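Local coordinates for mandelate racemase/muconate lactonizing enzyme-like protein (Roseovarius sp. TM1035, PDB 3RCY), which is probably a magnesium-dependent enzyme of the enolase superfamily, related to mandelate racemase and muconate lactonizing enzyme, though its substrate is not established, at residues A[23-28]-A[53-58]; A[156-161]-A[201-206]; A[236-241]-A[247-252]; A[267-272]-A[292-297]. One frame throughout, in Å; residues are numbered along the deposited sequence.

Interaction 1 (A[23-28]-A[53-58])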
loop_
_atom_site.group_PDB
_atom_site.type_symbol
_atom_site.label_atom_id
_atom_site.label_comp_id
_atom_site.label_asym_id
_atom_site.label_seq_id
_atom_site.Cartn_x
_atom_site.Cartn_y
_atom_site.Cartn_z
ATOM N N TYR A 23 28.522 -34.667 8.899
ATOM C CA TYR A 23 29.678 -34.639 7.998
ATOM C C TYR A 23 29.854 -33.248 7.408
ATOM O O TYR A 23 28.892 -32.469 7.324
ATOM C CB TYR A 23 29.542 -35.682 6.862
ATOM C CG TYR A 23 28.257 -35.517 6.081
ATOM C CD1 TYR A 23 28.150 -34.546 5.081
ATOM C CD2 TYR A 23 27.132 -36.307 6.367
ATOM C CE1 TYR A 23 26.972 -34.359 4.391
ATOM C CE2 TYR A 23 25.942 -36.132 5.665
ATOM C CZ TYR A 23 25.868 -35.151 4.680
ATOM O OH TYR A 23 24.695 -34.945 3.977
ATOM N N TRP A 24 31.084 -32.952 6.994
ATOM C CA TRP A 24 31.408 -31.704 6.309
ATOM C C TRP A 24 31.945 -32.028 4.925
ATOM O O TRP A 24 32.694 -32.988 4.753
ATOM C CB TRP A 24 32.448 -30.900 7.096
ATOM C CG TRP A 24 32.035 -30.574 8.504
ATOM C CD1 TRP A 24 30.762 -30.366 8.964
ATOM C CD2 TRP A 24 32.899 -30.403 9.631
ATOM N NE1 TRP A 24 30.783 -30.085 10.310
ATOM C CE2 TRP A 24 32.081 -30.100 10.745
ATOM C CE3 TRP A 24 34.285 -30.472 9.808
ATOM C CZ2 TRP A 24 32.605 -29.871 12.020
ATOM C CZ3 TRP A 24 34.808 -30.235 11.079
ATOM C CH2 TRP A 24 33.968 -29.946 12.168
ATOM N N ILE A 25 31.548 -31.229 3.941
ATOM C CA ILE A 25 31.960 -31.458 2.559
ATOM C C ILE A 25 33.032 -30.442 2.201
ATOM O O ILE A 25 32.737 -29.271 1.957
ATOM C CB ILE A 25 30.771 -31.375 1.562
ATOM C CG1 ILE A 25 29.689 -32.404 1.929
ATOM C CG2 ILE A 25 31.264 -31.611 0.126
ATOM C CD1 ILE A 25 28.328 -32.152 1.255
ATOM N N LEU A 26 34.277 -30.903 2.185
ATOM C CA LEU A 26 35.411 -30.048 1.858
ATOM C C LEU A 26 35.774 -30.202 0.389
ATOM O O LEU A 26 35.714 -31.308 -0.162
ATOM C CB LEU A 26 36.621 -30.399 2.736
ATOM C CG LEU A 26 36.383 -30.501 4.253
ATOM C CD1 LEU A 26 37.673 -30.906 4.949
ATOM C CD2 LEU A 26 35.837 -29.190 4.835
ATOM N N VAL A 27 36.137 -29.091 -0.246
ATOM C CA VAL A 27 36.653 -29.127 -1.616
ATOM C C VAL A 27 38.051 -28.515 -1.660
ATOM O O VAL A 27 38.323 -27.506 -1.010
ATOM C CB VAL A 27 35.698 -28.437 -2.641
ATOM C CG1 VAL A 27 34.376 -29.184 -2.718
ATOM C CG2 VAL A 27 35.462 -26.944 -2.291
ATOM N N LYS A 28 38.934 -29.144 -2.419
ATOM C CA LYS A 28 40.289 -28.658 -2.575
ATOM C C LYS A 28 40.508 -28.447 -4.068
ATOM O O LYS A 28 40.381 -29.382 -4.862
ATOM C CB LYS A 28 41.274 -29.686 -2.000
ATOM C CG LYS A 28 42.761 -29.390 -2.204
ATOM C CD LYS A 28 43.549 -30.709 -2.069
ATOM C CE LYS A 28 45.042 -30.543 -2.235
ATOM N NZ LYS A 28 45.718 -31.839 -1.893
ATOM N N ALA A 53 28.747 -36.034 -7.019
ATOM C CA ALA A 53 28.439 -35.985 -8.445
ATOM C C ALA A 53 28.029 -34.568 -8.864
ATOM O O ALA A 53 28.431 -34.101 -9.923
ATOM C CB ALA A 53 27.358 -37.000 -8.807
ATOM N N VAL A 54 27.253 -33.888 -8.019
ATOM C CA VAL A 54 26.807 -32.515 -8.310
ATOM C C VAL A 54 28.004 -31.561 -8.367
ATOM O O VAL A 54 28.144 -30.779 -9.321
ATOM C CB VAL A 54 25.758 -32.019 -7.271
ATOM C CG1 VAL A 54 25.498 -30.499 -7.407
ATOM C CG2 VAL A 54 24.453 -32.807 -7.413
ATOM N N ILE A 55 28.863 -31.638 -7.344
ATOM C CA ILE A 55 30.054 -30.782 -7.247
ATOM C C ILE A 55 30.984 -30.991 -8.448
ATOM O O ILE A 55 31.402 -30.027 -9.090
ATOM C CB ILE A 55 30.799 -31.010 -5.907
ATOM C CG1 ILE A 55 29.943 -30.500 -4.740
ATOM C CG2 ILE A 55 32.157 -30.320 -5.900
ATOM C CD1 ILE A 55 30.355 -31.055 -3.376
ATOM N N GLU A 56 31.274 -32.254 -8.760
ATOM C CA GLU A 56 32.108 -32.597 -9.914
ATOM C C GLU A 56 31.540 -32.027 -11.220
ATOM O O GLU A 56 32.286 -31.493 -12.041
ATOM C CB GLU A 56 32.312 -34.126 -10.015
ATOM C CG GLU A 56 33.283 -34.689 -8.972
ATOM C CD GLU A 56 33.314 -36.219 -8.926
ATOM O OE1 GLU A 56 32.557 -36.863 -9.690
ATOM O OE2 GLU A 56 34.095 -36.781 -8.121
ATOM N N ASP A 57 30.220 -32.121 -11.391
ATOM C CA ASP A 57 29.543 -31.568 -12.568
ATOM C C ASP A 57 29.724 -30.051 -12.656
ATOM O O ASP A 57 30.200 -29.537 -13.669
ATOM C CB ASP A 57 28.051 -31.917 -12.554
ATOM C CG ASP A 57 27.334 -31.477 -13.818
ATOM O OD1 ASP A 57 27.197 -30.256 -14.041
ATOM O OD2 ASP A 57 26.891 -32.351 -14.592
ATOM N N VAL A 58 29.332 -29.351 -11.593
ATOM C CA VAL A 58 29.453 -27.892 -11.519
ATOM C C VAL A 58 30.881 -27.427 -11.835
ATOM O O VAL A 58 31.091 -26.520 -12.657
ATOM C CB VAL A 58 29.008 -27.373 -10.119
ATOM C CG1 VAL A 58 29.373 -25.893 -9.939
ATOM C CG2 VAL A 58 27.487 -27.582 -9.933
#
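Ile55 contributes more than half of the 101 Å² buried here, placing its two branches on two residues of strand 24-31. Its CD1 comes within 3.7 Å of CG2 of Ile25, and its CG2 lies 4.0 Å from CG1 of Val27. The torsions account for this division: CG1 of Ile55 stands opposite the carbonyl carbon (chi1 -68°) and the chain runs on extended to CD1 (chi2 162°), leaving CG2 to face the second partner. Ile25 and Val27 alternate with Leu26, whose CB points away, as expected of a strand that offers one face to a helix. All three touching side chains are buried, and each pair crosses at a slant. Ile55 also touches Ile9 and Cys41 on the flanking strands and Ala94 of helix 89-110, so it touches all three strands of the sheet. This is the helix-on-sheet packing of the N-terminal domain of the enolase superfamily, where a three-stranded antiparallel sheet is backed by helices.

Interaction 2 (A[156-161]-A[201-206])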
loop_
_atom_site.group_PDB
_atom_site.type_symbol
_atom_site.label_atom_id
_atom_site.label_comp_id
_atom_site.label_asym_id
_atom_site.label_seq_id
_atom_site.Cartn_x
_atom_site.Cartn_y
_atom_site.Cartn_z
ATOM N N ASP A 156 29.418 -20.431 31.940
ATOM C CA ASP A 156 30.742 -20.815 31.471
ATOM C C ASP A 156 31.149 -20.069 30.185
ATOM O O ASP A 156 32.278 -19.599 30.075
ATOM C CB ASP A 156 30.836 -22.330 31.284
ATOM C CG ASP A 156 32.262 -22.794 31.097
ATOM O OD1 ASP A 156 33.102 -22.579 31.999
ATOM O OD2 ASP A 156 32.551 -23.356 30.035
ATOM N N CYS A 157 30.237 -19.953 29.220
ATOM C CA CYS A 157 30.514 -19.175 28.004
ATOM C C CYS A 157 30.905 -17.732 28.324
ATOM O O CYS A 157 31.870 -17.191 27.778
ATOM C CB CYS A 157 29.301 -19.182 27.067
ATOM S SG CYS A 157 29.067 -20.729 26.253
ATOM N N VAL A 158 30.147 -17.120 29.222
ATOM C CA VAL A 158 30.385 -15.736 29.616
ATOM C C VAL A 158 31.711 -15.572 30.367
ATOM O O VAL A 158 32.458 -14.623 30.113
ATOM C CB VAL A 158 29.184 -15.176 30.409
ATOM C CG1 VAL A 158 29.525 -13.848 31.064
ATOM C CG2 VAL A 158 27.996 -15.025 29.469
ATOM N N ALA A 159 32.011 -16.509 31.263
ATOM C CA ALA A 159 33.287 -16.495 31.982
ATOM C C ALA A 159 34.448 -16.483 30.986
ATOM O O ALA A 159 35.432 -15.773 31.192
ATOM C CB ALA A 159 33.394 -17.697 32.919
ATOM N N ARG A 160 34.265 -17.195 29.899
ATOM C CA ARG A 160 35.236 -17.405 28.857
ATOM C C ARG A 160 35.264 -16.226 27.884
ATOM O O ARG A 160 35.994 -16.275 26.958
ATOM C CB ARG A 160 34.915 -18.685 28.072
ATOM C CG ARG A 160 35.571 -20.018 28.421
ATOM C CD ARG A 160 34.709 -21.281 28.059
ATOM N NE ARG A 160 33.816 -21.237 26.854
ATOM C CZ ARG A 160 32.746 -22.028 26.665
ATOM N NH1 ARG A 160 32.141 -22.140 25.461
ATOM N NH2 ARG A 160 32.293 -22.744 27.677
ATOM N N GLY A 161 34.463 -15.201 28.106
ATOM C CA GLY A 161 34.462 -13.985 27.301
ATOM C C GLY A 161 33.389 -13.812 26.235
ATOM O O GLY A 161 33.314 -12.748 25.625
ATOM N N GLY A 201 23.225 -11.883 33.250
ATOM C CA GLY A 201 22.906 -10.470 33.493
ATOM C C GLY A 201 23.093 -9.620 32.246
ATOM O O GLY A 201 22.617 -9.988 31.160
ATOM N N ASP A 202 23.793 -8.495 32.400
ATOM C CA ASP A 202 24.151 -7.617 31.273
ATOM C C ASP A 202 25.440 -8.002 30.563
ATOM O O ASP A 202 25.884 -7.281 29.677
ATOM C CB ASP A 202 24.337 -6.174 31.738
ATOM C CG ASP A 202 23.058 -5.514 32.137
ATOM O OD1 ASP A 202 21.977 -6.007 31.760
ATOM O OD2 ASP A 202 23.150 -4.486 32.841
ATOM N N LYS A 203 26.057 -9.111 30.951
ATOM C CA LYS A 203 27.355 -9.464 30.371
ATOM C C LYS A 203 27.233 -10.105 28.985
ATOM O O LYS A 203 28.211 -10.158 28.235
ATOM C CB LYS A 203 28.151 -10.376 31.307
ATOM C CG LYS A 203 28.534 -9.739 32.643
ATOM C CD LYS A 203 29.268 -10.752 33.520
ATOM C CE LYS A 203 29.873 -10.099 34.753
ATOM N NZ LYS A 203 30.821 -11.029 35.452
ATOM N N ALA A 204 26.045 -10.602 28.648
ATOM C CA ALA A 204 25.839 -11.250 27.352
ATOM C C ALA A 204 24.426 -11.060 26.837
ATOM O O ALA A 204 23.486 -10.881 27.620
ATOM C CB ALA A 204 26.163 -12.727 27.434
ATOM N N ASP A 205 24.288 -11.093 25.516
ATOM C CA ASP A 205 22.974 -11.132 24.879
ATOM C C ASP A 205 22.436 -12.552 24.767
ATOM O O ASP A 205 23.204 -13.509 24.685
ATOM C CB ASP A 205 23.031 -10.479 23.500
ATOM C CG ASP A 205 23.119 -8.974 23.590
ATOM O OD1 ASP A 205 22.114 -8.337 23.998
ATOM O OD2 ASP A 205 24.201 -8.436 23.267
ATOM N N LEU A 206 21.111 -12.664 24.790
ATOM C CA LEU A 206 20.419 -13.924 24.558
ATOM C C LEU A 206 20.004 -13.988 23.094
ATOM O O LEU A 206 19.341 -13.076 22.584
ATOM C CB LEU A 206 19.178 -14.017 25.451
ATOM C CG LEU A 206 19.258 -14.570 26.878
ATOM C CD1 LEU A 206 20.399 -13.976 27.685
ATOM C CD2 LEU A 206 17.909 -14.357 27.584
#
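Val158 meets Lys203 and Ala204 through aliphatic carbons alone, so no flat group lies between the segments; the one beside them is the Arg160 guanidinium, with one face over Cys157 CA, 3.8 Å from its plane. Arg160 was deposited in two conformers and its approach to Asp156 is implausibly short, so that salt bridge is doubtful in detail. The contact itself rests on the two methyls of Val158. CG2 lies 3.6 Å from CB of Ala204, and CG1 reaches 3.7 Å from CB of Lys203 and 4.0 Å from its CD. With CG1 anti to the backbone N (chi1 168°), the methyls divide between consecutive residues of the other segment. The extended Lys203 chain passes Val158 at about a right angle, so its methylenes supply the surface at the exposed edge, while Ala204 covers the buried side. Beyond the pair, Val158 also touches Val200 of helix 183-200. Just after Val158 the helix ends in a Schellman motif at Gly161, which has positive phi (100°) and whose N bonds Val158 O at 2.9 Å. The contact thus joins the C-terminal end of helix 147-159 to the turn entering strand 205-208, which runs parallel to strand 164-167: packing at the N-terminal ends of the strands of a beta/alpha barrel, the rim away from the metal site.

Interaction 3 (A[236-241]-A[247-252]). With RIB (alpha-D-ribofuranose), chain M.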
loop_
_atom_site.group_PDB
_atom_site.type_symbol
_atom_site.label_atom_id
_atom_site.label_comp_id
_atom_site.label_asym_id
_atom_site.label_seq_id
_atom_site.Cartn_x
_atom_site.Cartn_y
_atom_site.Cartn_z
ATOM N N GLU A 236 14.851 -17.552 12.653
ATOM C CA GLU A 236 13.971 -18.448 11.878
ATOM C C GLU A 236 12.654 -18.778 12.611
ATOM O O GLU A 236 12.399 -19.931 12.947
ATOM C CB GLU A 236 14.707 -19.751 11.544
ATOM C CG GLU A 236 15.860 -19.596 10.552
ATOM C CD GLU A 236 16.105 -20.883 9.780
ATOM O OE1 GLU A 236 16.413 -21.913 10.427
ATOM O OE2 GLU A 236 15.969 -20.868 8.530
ATOM N N PRO A 237 11.817 -17.766 12.879
ATOM C CA PRO A 237 10.600 -18.085 13.653
ATOM C C PRO A 237 9.605 -18.983 12.896
ATOM O O PRO A 237 8.776 -19.661 13.520
ATOM C CB PRO A 237 9.982 -16.707 13.919
ATOM C CG PRO A 237 10.575 -15.805 12.858
ATOM C CD PRO A 237 11.958 -16.320 12.628
ATOM N N VAL A 238 9.698 -18.968 11.568
ATOM C CA VAL A 238 8.810 -19.720 10.684
ATOM C C VAL A 238 9.674 -20.428 9.634
ATOM O O VAL A 238 10.846 -20.098 9.501
ATOM C CB VAL A 238 7.757 -18.796 9.992
ATOM C CG1 VAL A 238 6.808 -18.191 11.017
ATOM C CG2 VAL A 238 8.428 -17.702 9.149
ATOM N N PRO A 239 9.115 -21.414 8.902
ATOM C CA PRO A 239 9.908 -22.068 7.848
ATOM C C PRO A 239 10.406 -21.073 6.788
ATOM O O PRO A 239 9.805 -20.012 6.622
ATOM C CB PRO A 239 8.923 -23.065 7.235
ATOM C CG PRO A 239 7.957 -23.367 8.368
ATOM C CD PRO A 239 7.793 -22.056 9.072
ATOM N N PRO A 240 11.500 -21.416 6.078
ATOM C CA PRO A 240 12.169 -20.484 5.165
ATOM C C PRO A 240 11.509 -20.302 3.788
ATOM O O PRO A 240 12.143 -19.751 2.890
ATOM C CB PRO A 240 13.571 -21.103 5.006
ATOM C CG PRO A 240 13.341 -22.588 5.189
ATOM C CD PRO A 240 12.233 -22.695 6.209
ATOM N N ASP A 241 10.256 -20.725 3.627
ATOM C CA ASP A 241 9.620 -20.733 2.309
ATOM C C ASP A 241 8.494 -19.710 2.145
ATOM O O ASP A 241 7.645 -19.846 1.258
ATOM C CB ASP A 241 9.103 -22.141 1.973
ATOM C CG ASP A 241 8.069 -22.666 2.985
ATOM O OD1 ASP A 241 7.767 -21.984 3.993
ATOM O OD2 ASP A 241 7.561 -23.786 2.770
ATOM N N ALA A 247 7.631 -11.677 7.726
ATOM C CA ALA A 247 7.430 -10.245 7.938
ATOM C C ALA A 247 6.258 -10.002 8.886
ATOM O O ALA A 247 6.286 -9.049 9.664
ATOM C CB ALA A 247 7.218 -9.520 6.616
ATOM N N GLN A 248 5.237 -10.861 8.816
ATOM C CA GLN A 248 4.125 -10.791 9.763
ATOM C C GLN A 248 4.598 -11.002 11.199
ATOM O O GLN A 248 4.187 -10.263 12.102
ATOM C CB GLN A 248 3.038 -11.802 9.423
ATOM C CG GLN A 248 2.140 -11.408 8.265
ATOM C CD GLN A 248 1.132 -12.492 7.950
ATOM O OE1 GLN A 248 1.462 -13.516 7.341
ATOM N NE2 GLN A 248 -0.109 -12.281 8.374
ATOM N N VAL A 249 5.450 -12.010 11.410
ATOM C CA VAL A 249 6.049 -12.236 12.729
ATOM C C VAL A 249 6.871 -11.002 13.146
ATOM O O VAL A 249 6.719 -10.493 14.263
ATOM C CB VAL A 249 6.924 -13.513 12.766
ATOM C CG1 VAL A 249 7.541 -13.698 14.148
ATOM C CG2 VAL A 249 6.105 -14.739 12.388
ATOM N N ALA A 250 7.712 -10.514 12.235
ATOM C CA ALA A 250 8.576 -9.373 12.518
ATOM C C ALA A 250 7.793 -8.139 12.985
ATOM O O ALA A 250 8.219 -7.455 13.911
ATOM C CB ALA A 250 9.450 -9.041 11.309
ATOM N N ARG A 251 6.648 -7.877 12.354
ATOM C CA ARG A 251 5.808 -6.722 12.721
ATOM C C ARG A 251 5.067 -6.913 14.048
ATOM O O ARG A 251 4.729 -5.936 14.714
ATOM C CB ARG A 251 4.784 -6.425 11.616
ATOM C CG ARG A 251 5.381 -5.858 10.326
ATOM C CD ARG A 251 4.289 -5.357 9.380
ATOM N NE ARG A 251 3.426 -6.430 8.880
ATOM C CZ ARG A 251 3.670 -7.139 7.776
ATOM N NH1 ARG A 251 4.767 -6.907 7.056
ATOM N NH2 ARG A 251 2.824 -8.087 7.396
ATOM N N ALA A 252 4.813 -8.169 14.415
ATOM C CA ALA A 252 3.979 -8.497 15.575
ATOM C C ALA A 252 4.749 -8.863 16.850
ATOM O O ALA A 252 4.145 -9.003 17.910
ATOM C CB ALA A 252 2.987 -9.614 15.218
HETATM O O5 RIB M . 9.224 -19.694 -2.072
HETATM C C5 RIB M . 9.763 -18.369 -2.014
HETATM C C4 RIB M . 11.233 -18.477 -1.652
HETATM O O4 RIB M . 11.654 -17.314 -0.942
HETATM C C3 RIB M . 11.483 -19.639 -0.716
HETATM O O3 RIB M . 11.960 -20.754 -1.447
HETATM C C2 RIB M . 12.568 -19.173 0.211
HETATM O O2 RIB M . 13.823 -19.681 -0.230
HETATM C C1 RIB M . 12.566 -17.662 0.105
HETATM O O1 RIB M . 12.156 -17.090 1.353
#
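Val249 faces two consecutive loop residues with a different methyl for each, one of them a proline, two of whose ring carbons meet the same methyl. CG1 of Val249 stands 3.9 Å from CB of Pro237, and CG of the same ring is equally near. CG2 of Val249 lies 3.8 Å from CG1 of Val238. A chi1 of 179° sets CG1 of Val249 anti to N and CG2 beside it, so the methyls diverge toward the two neighbours. Pro237 crosses the valine at a slant, whereas Val238 and Val249 run past each other in opposite directions. The contact lays Pro237 and Val238 of the loop against the helix that follows it, and Met246 of that helix touches both of them. Just upstream, strand 233-235 ends at Glu235, a ligand of the magnesium ion, and Glu236 forms a salt bridge with Arg262. Downstream, Pro240 and Asp241 line a ribose pocket; a bond from the sugar to Pro240 O is modelled, but that oxygen is too close to a neighbour for its geometry to be trusted. Asp241 is tied by its OD2 to Tyr79 of the second subunit. Across the segments the evidence is wholly apolar, with three buried side chains and 106 Å² covered. The chemistry is consistent with a loop held to the helix mainly by apolar packing, while its polar bonds are made elsewhere.

Interaction 4 (A[267-272]-A[292-297]). With RIB (alpha-D-ribofuranose), chain L; RIB (alpha-D-ribofuranose), chain M.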
loop_
_atom_site.group_PDB
_atom_site.type_symbol
_atom_site.label_atom_id
_atom_site.label_comp_id
_atom_site.label_asym_id
_atom_site.label_seq_id
_atom_site.Cartn_x
_atom_site.Cartn_y
_atom_site.Cartn_z
ATOM N N ALA A 267 19.058 -13.120 -4.786
ATOM C CA ALA A 267 17.659 -13.187 -5.258
ATOM C C ALA A 267 16.684 -13.573 -4.142
ATOM O O ALA A 267 15.500 -13.266 -4.223
ATOM C CB ALA A 267 17.516 -14.151 -6.450
ATOM N N GLU A 268 17.184 -14.246 -3.105
ATOM C CA GLU A 268 16.348 -14.621 -1.958
ATOM C C GLU A 268 16.522 -13.684 -0.775
ATOM O O GLU A 268 15.571 -13.438 -0.039
ATOM C CB GLU A 268 16.614 -16.073 -1.541
ATOM C CG GLU A 268 16.027 -17.059 -2.541
ATOM C CD GLU A 268 16.198 -18.528 -2.158
ATOM O OE1 GLU A 268 16.686 -18.847 -1.050
ATOM O OE2 GLU A 268 15.823 -19.377 -2.993
ATOM N N PHE A 269 17.733 -13.158 -0.590
ATOM C CA PHE A 269 17.968 -12.237 0.522
ATOM C C PHE A 269 17.343 -10.864 0.294
ATOM O O PHE A 269 16.865 -10.234 1.240
ATOM C CB PHE A 269 19.454 -12.126 0.848
ATOM C CG PHE A 269 19.964 -13.274 1.663
ATOM C CD1 PHE A 269 19.738 -13.321 3.038
ATOM C CD2 PHE A 269 20.627 -14.337 1.051
ATOM C CE1 PHE A 269 20.182 -14.414 3.800
ATOM C CE2 PHE A 269 21.082 -15.427 1.796
ATOM C CZ PHE A 269 20.855 -15.465 3.178
ATOM N N ALA A 270 17.319 -10.420 -0.960
ATOM C CA ALA A 270 16.742 -9.114 -1.285
ATOM C C ALA A 270 15.273 -8.960 -0.843
ATOM O O ALA A 270 14.938 -7.968 -0.192
ATOM C CB ALA A 270 16.912 -8.796 -2.777
ATOM N N PRO A 271 14.395 -9.925 -1.190
ATOM C CA PRO A 271 13.001 -9.834 -0.739
ATOM C C PRO A 271 12.824 -9.880 0.785
ATOM O O PRO A 271 11.917 -9.232 1.308
ATOM C CB PRO A 271 12.337 -11.054 -1.386
ATOM C CG PRO A 271 13.167 -11.329 -2.597
ATOM C CD PRO A 271 14.571 -11.031 -2.153
ATOM N N VAL A 272 13.674 -10.631 1.482
ATOM C CA VAL A 272 13.647 -10.674 2.949
ATOM C C VAL A 272 13.829 -9.262 3.525
ATOM O O VAL A 272 13.097 -8.850 4.426
ATOM C CB VAL A 272 14.715 -11.648 3.499
ATOM C CG1 VAL A 272 14.912 -11.472 5.004
ATOM C CG2 VAL A 272 14.333 -13.110 3.175
ATOM N N TRP A 292 31.739 -13.592 -2.443
ATOM C CA TRP A 292 31.424 -12.422 -3.276
ATOM C C TRP A 292 29.925 -12.151 -3.336
ATOM O O TRP A 292 29.495 -11.015 -3.175
ATOM C CB TRP A 292 31.985 -12.603 -4.689
ATOM C CG TRP A 292 32.088 -11.339 -5.510
ATOM C CD1 TRP A 292 31.358 -11.021 -6.626
ATOM C CD2 TRP A 292 32.978 -10.236 -5.287
ATOM N NE1 TRP A 292 31.741 -9.786 -7.109
ATOM C CE2 TRP A 292 32.737 -9.287 -6.311
ATOM C CE3 TRP A 292 33.969 -9.963 -4.329
ATOM C CZ2 TRP A 292 33.447 -8.079 -6.401
ATOM C CZ3 TRP A 292 34.677 -8.765 -4.416
ATOM C CH2 TRP A 292 34.408 -7.833 -5.449
ATOM N N GLU A 293 29.136 -13.200 -3.572
ATOM C CA GLU A 293 27.675 -13.081 -3.586
ATOM C C GLU A 293 27.171 -12.532 -2.241
ATOM O O GLU A 293 26.296 -11.663 -2.203
ATOM C CB GLU A 293 27.037 -14.442 -3.932
ATOM C CG GLU A 293 25.511 -14.480 -3.923
ATOM C CD GLU A 293 24.859 -13.809 -5.121
ATOM O OE1 GLU A 293 25.557 -13.195 -5.964
ATOM O OE2 GLU A 293 23.620 -13.909 -5.218
ATOM N N MET A 294 27.760 -13.003 -1.145
ATOM C CA MET A 294 27.382 -12.503 0.175
ATOM C C MET A 294 27.852 -11.073 0.465
ATOM O O MET A 294 27.228 -10.383 1.271
ATOM C CB MET A 294 27.788 -13.484 1.285
ATOM C CG MET A 294 26.910 -14.753 1.313
ATOM S SD MET A 294 25.135 -14.383 1.307
ATOM C CE MET A 294 24.711 -14.506 -0.428
ATOM N N LYS A 295 28.926 -10.628 -0.198
ATOM C CA LYS A 295 29.308 -9.205 -0.174
ATOM C C LYS A 295 28.219 -8.335 -0.809
ATOM O O LYS A 295 27.910 -7.237 -0.325
ATOM C CB LYS A 295 30.667 -8.966 -0.865
ATOM C CG LYS A 295 31.901 -9.368 -0.033
ATOM C CD LYS A 295 32.196 -8.386 1.127
ATOM C CE LYS A 295 32.752 -7.043 0.648
ATOM N NZ LYS A 295 33.250 -6.212 1.803
ATOM N N LYS A 296 27.634 -8.830 -1.892
ATOM C CA LYS A 296 26.506 -8.159 -2.524
ATOM C C LYS A 296 25.341 -8.043 -1.545
ATOM O O LYS A 296 24.742 -6.969 -1.406
ATOM C CB LYS A 296 26.088 -8.894 -3.806
ATOM C CG LYS A 296 27.161 -8.881 -4.910
ATOM C CD LYS A 296 26.617 -9.427 -6.236
ATOM C CE LYS A 296 27.624 -9.251 -7.381
ATOM N NZ LYS A 296 27.187 -9.986 -8.631
ATOM N N VAL A 297 25.044 -9.133 -0.836
ATOM C CA VAL A 297 23.967 -9.136 0.163
ATOM C C VAL A 297 24.265 -8.201 1.332
ATOM O O VAL A 297 23.372 -7.485 1.793
ATOM C CB VAL A 297 23.626 -10.580 0.643
ATOM C CG1 VAL A 297 22.642 -10.558 1.803
ATOM C CG2 VAL A 297 23.049 -11.372 -0.507
HETATM O O5 RIB L . 14.354 -15.181 -5.986
HETATM C C5 RIB L . 13.166 -15.305 -5.198
HETATM C C4 RIB L . 12.502 -16.624 -5.550
HETATM O O4 RIB L . 11.289 -16.363 -6.254
HETATM C C3 RIB L . 13.403 -17.427 -6.466
HETATM O O3 RIB L . 13.817 -18.628 -5.790
HETATM C C2 RIB L . 12.594 -17.656 -7.735
HETATM O O2 RIB L . 12.530 -19.034 -8.079
HETATM C C1 RIB L . 11.189 -17.162 -7.432
HETATM O O1 RIB L . 10.625 -16.397 -8.515
HETATM O O5 RIB M . 9.224 -19.694 -2.072
HETATM C C5 RIB M . 9.763 -18.369 -2.014
HETATM C C4 RIB M . 11.233 -18.477 -1.652
HETATM O O4 RIB M . 11.654 -17.314 -0.942
HETATM C C3 RIB M . 11.483 -19.639 -0.716
HETATM O O3 RIB M . 11.960 -20.754 -1.447
HETATM C C2 RIB M . 12.568 -19.173 0.211
HETATM O O2 RIB M . 13.823 -19.681 -0.230
HETATM C C1 RIB M . 12.566 -17.662 0.105
HETATM O O1 RIB M . 12.156 -17.090 1.353
#
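Two ribose sites border helix 266-274, whose Phe269 packs, on another side, against Val297 and Met294 of helix 290-302. CB of Phe269 lies 3.7 Å from CG1 of Val297, and CG follows at 3.8 Å; the two side chains cross at about a right angle. Met294 adds a Met-aromatic contact: its SD is 4.9 Å from the centroid of the Phe269 ring and 36° off the ring normal, an oblique approach. The methionine CB does not point at the ring, and two successive bends (chi1 -72°, chi2 -50°) bring the sulfur round to it. Both are outer helices of the beta/alpha barrel, with strand 280-281 and the short helix 285-288 between them in the chain; Leu281 of that strand also touches both Phe269 and Val297. Helix 266-274 is kinked at Pro271, whose N has no bond to the turn before. On the sugar side, O5 of the chain L ribose donates to Ala267 O at 2.8 Å, and O2 of the chain M ribose makes a weak bond to Glu268 OE1 at 3.1 Å. Lacking the carboxylate of Glu268, an alanine here is likely to leave Arg86 of the second subunit without this salt bridge and the ribose O2 without this weak hydrogen bond. The carboxylate reaches these partners on an extended chain, and its OE1 also accepts a bond from Thr264 N.

In the fold
From the N terminus the four contacts follow in series, none enclosing or crossing another. Interaction 1 closes a loop of 24 residues holding strand 36-41, within the N-terminal domain. Interaction 2 closes a longer one, over strand 164-167 and helix 183-200 of the barrel; its centre is about 37 Å from that of interaction 1, across the chain's centre. Interaction 3 spans only five residues, folding a loop on the helix it leads into. Interaction 4 bridges two helices round strand 280-281. Interactions 3 and 4, with nearest atoms about 6 Å apart, both touch the chain M ribose, and interactions 1, 3 and 4 all have residues reaching the second subunit.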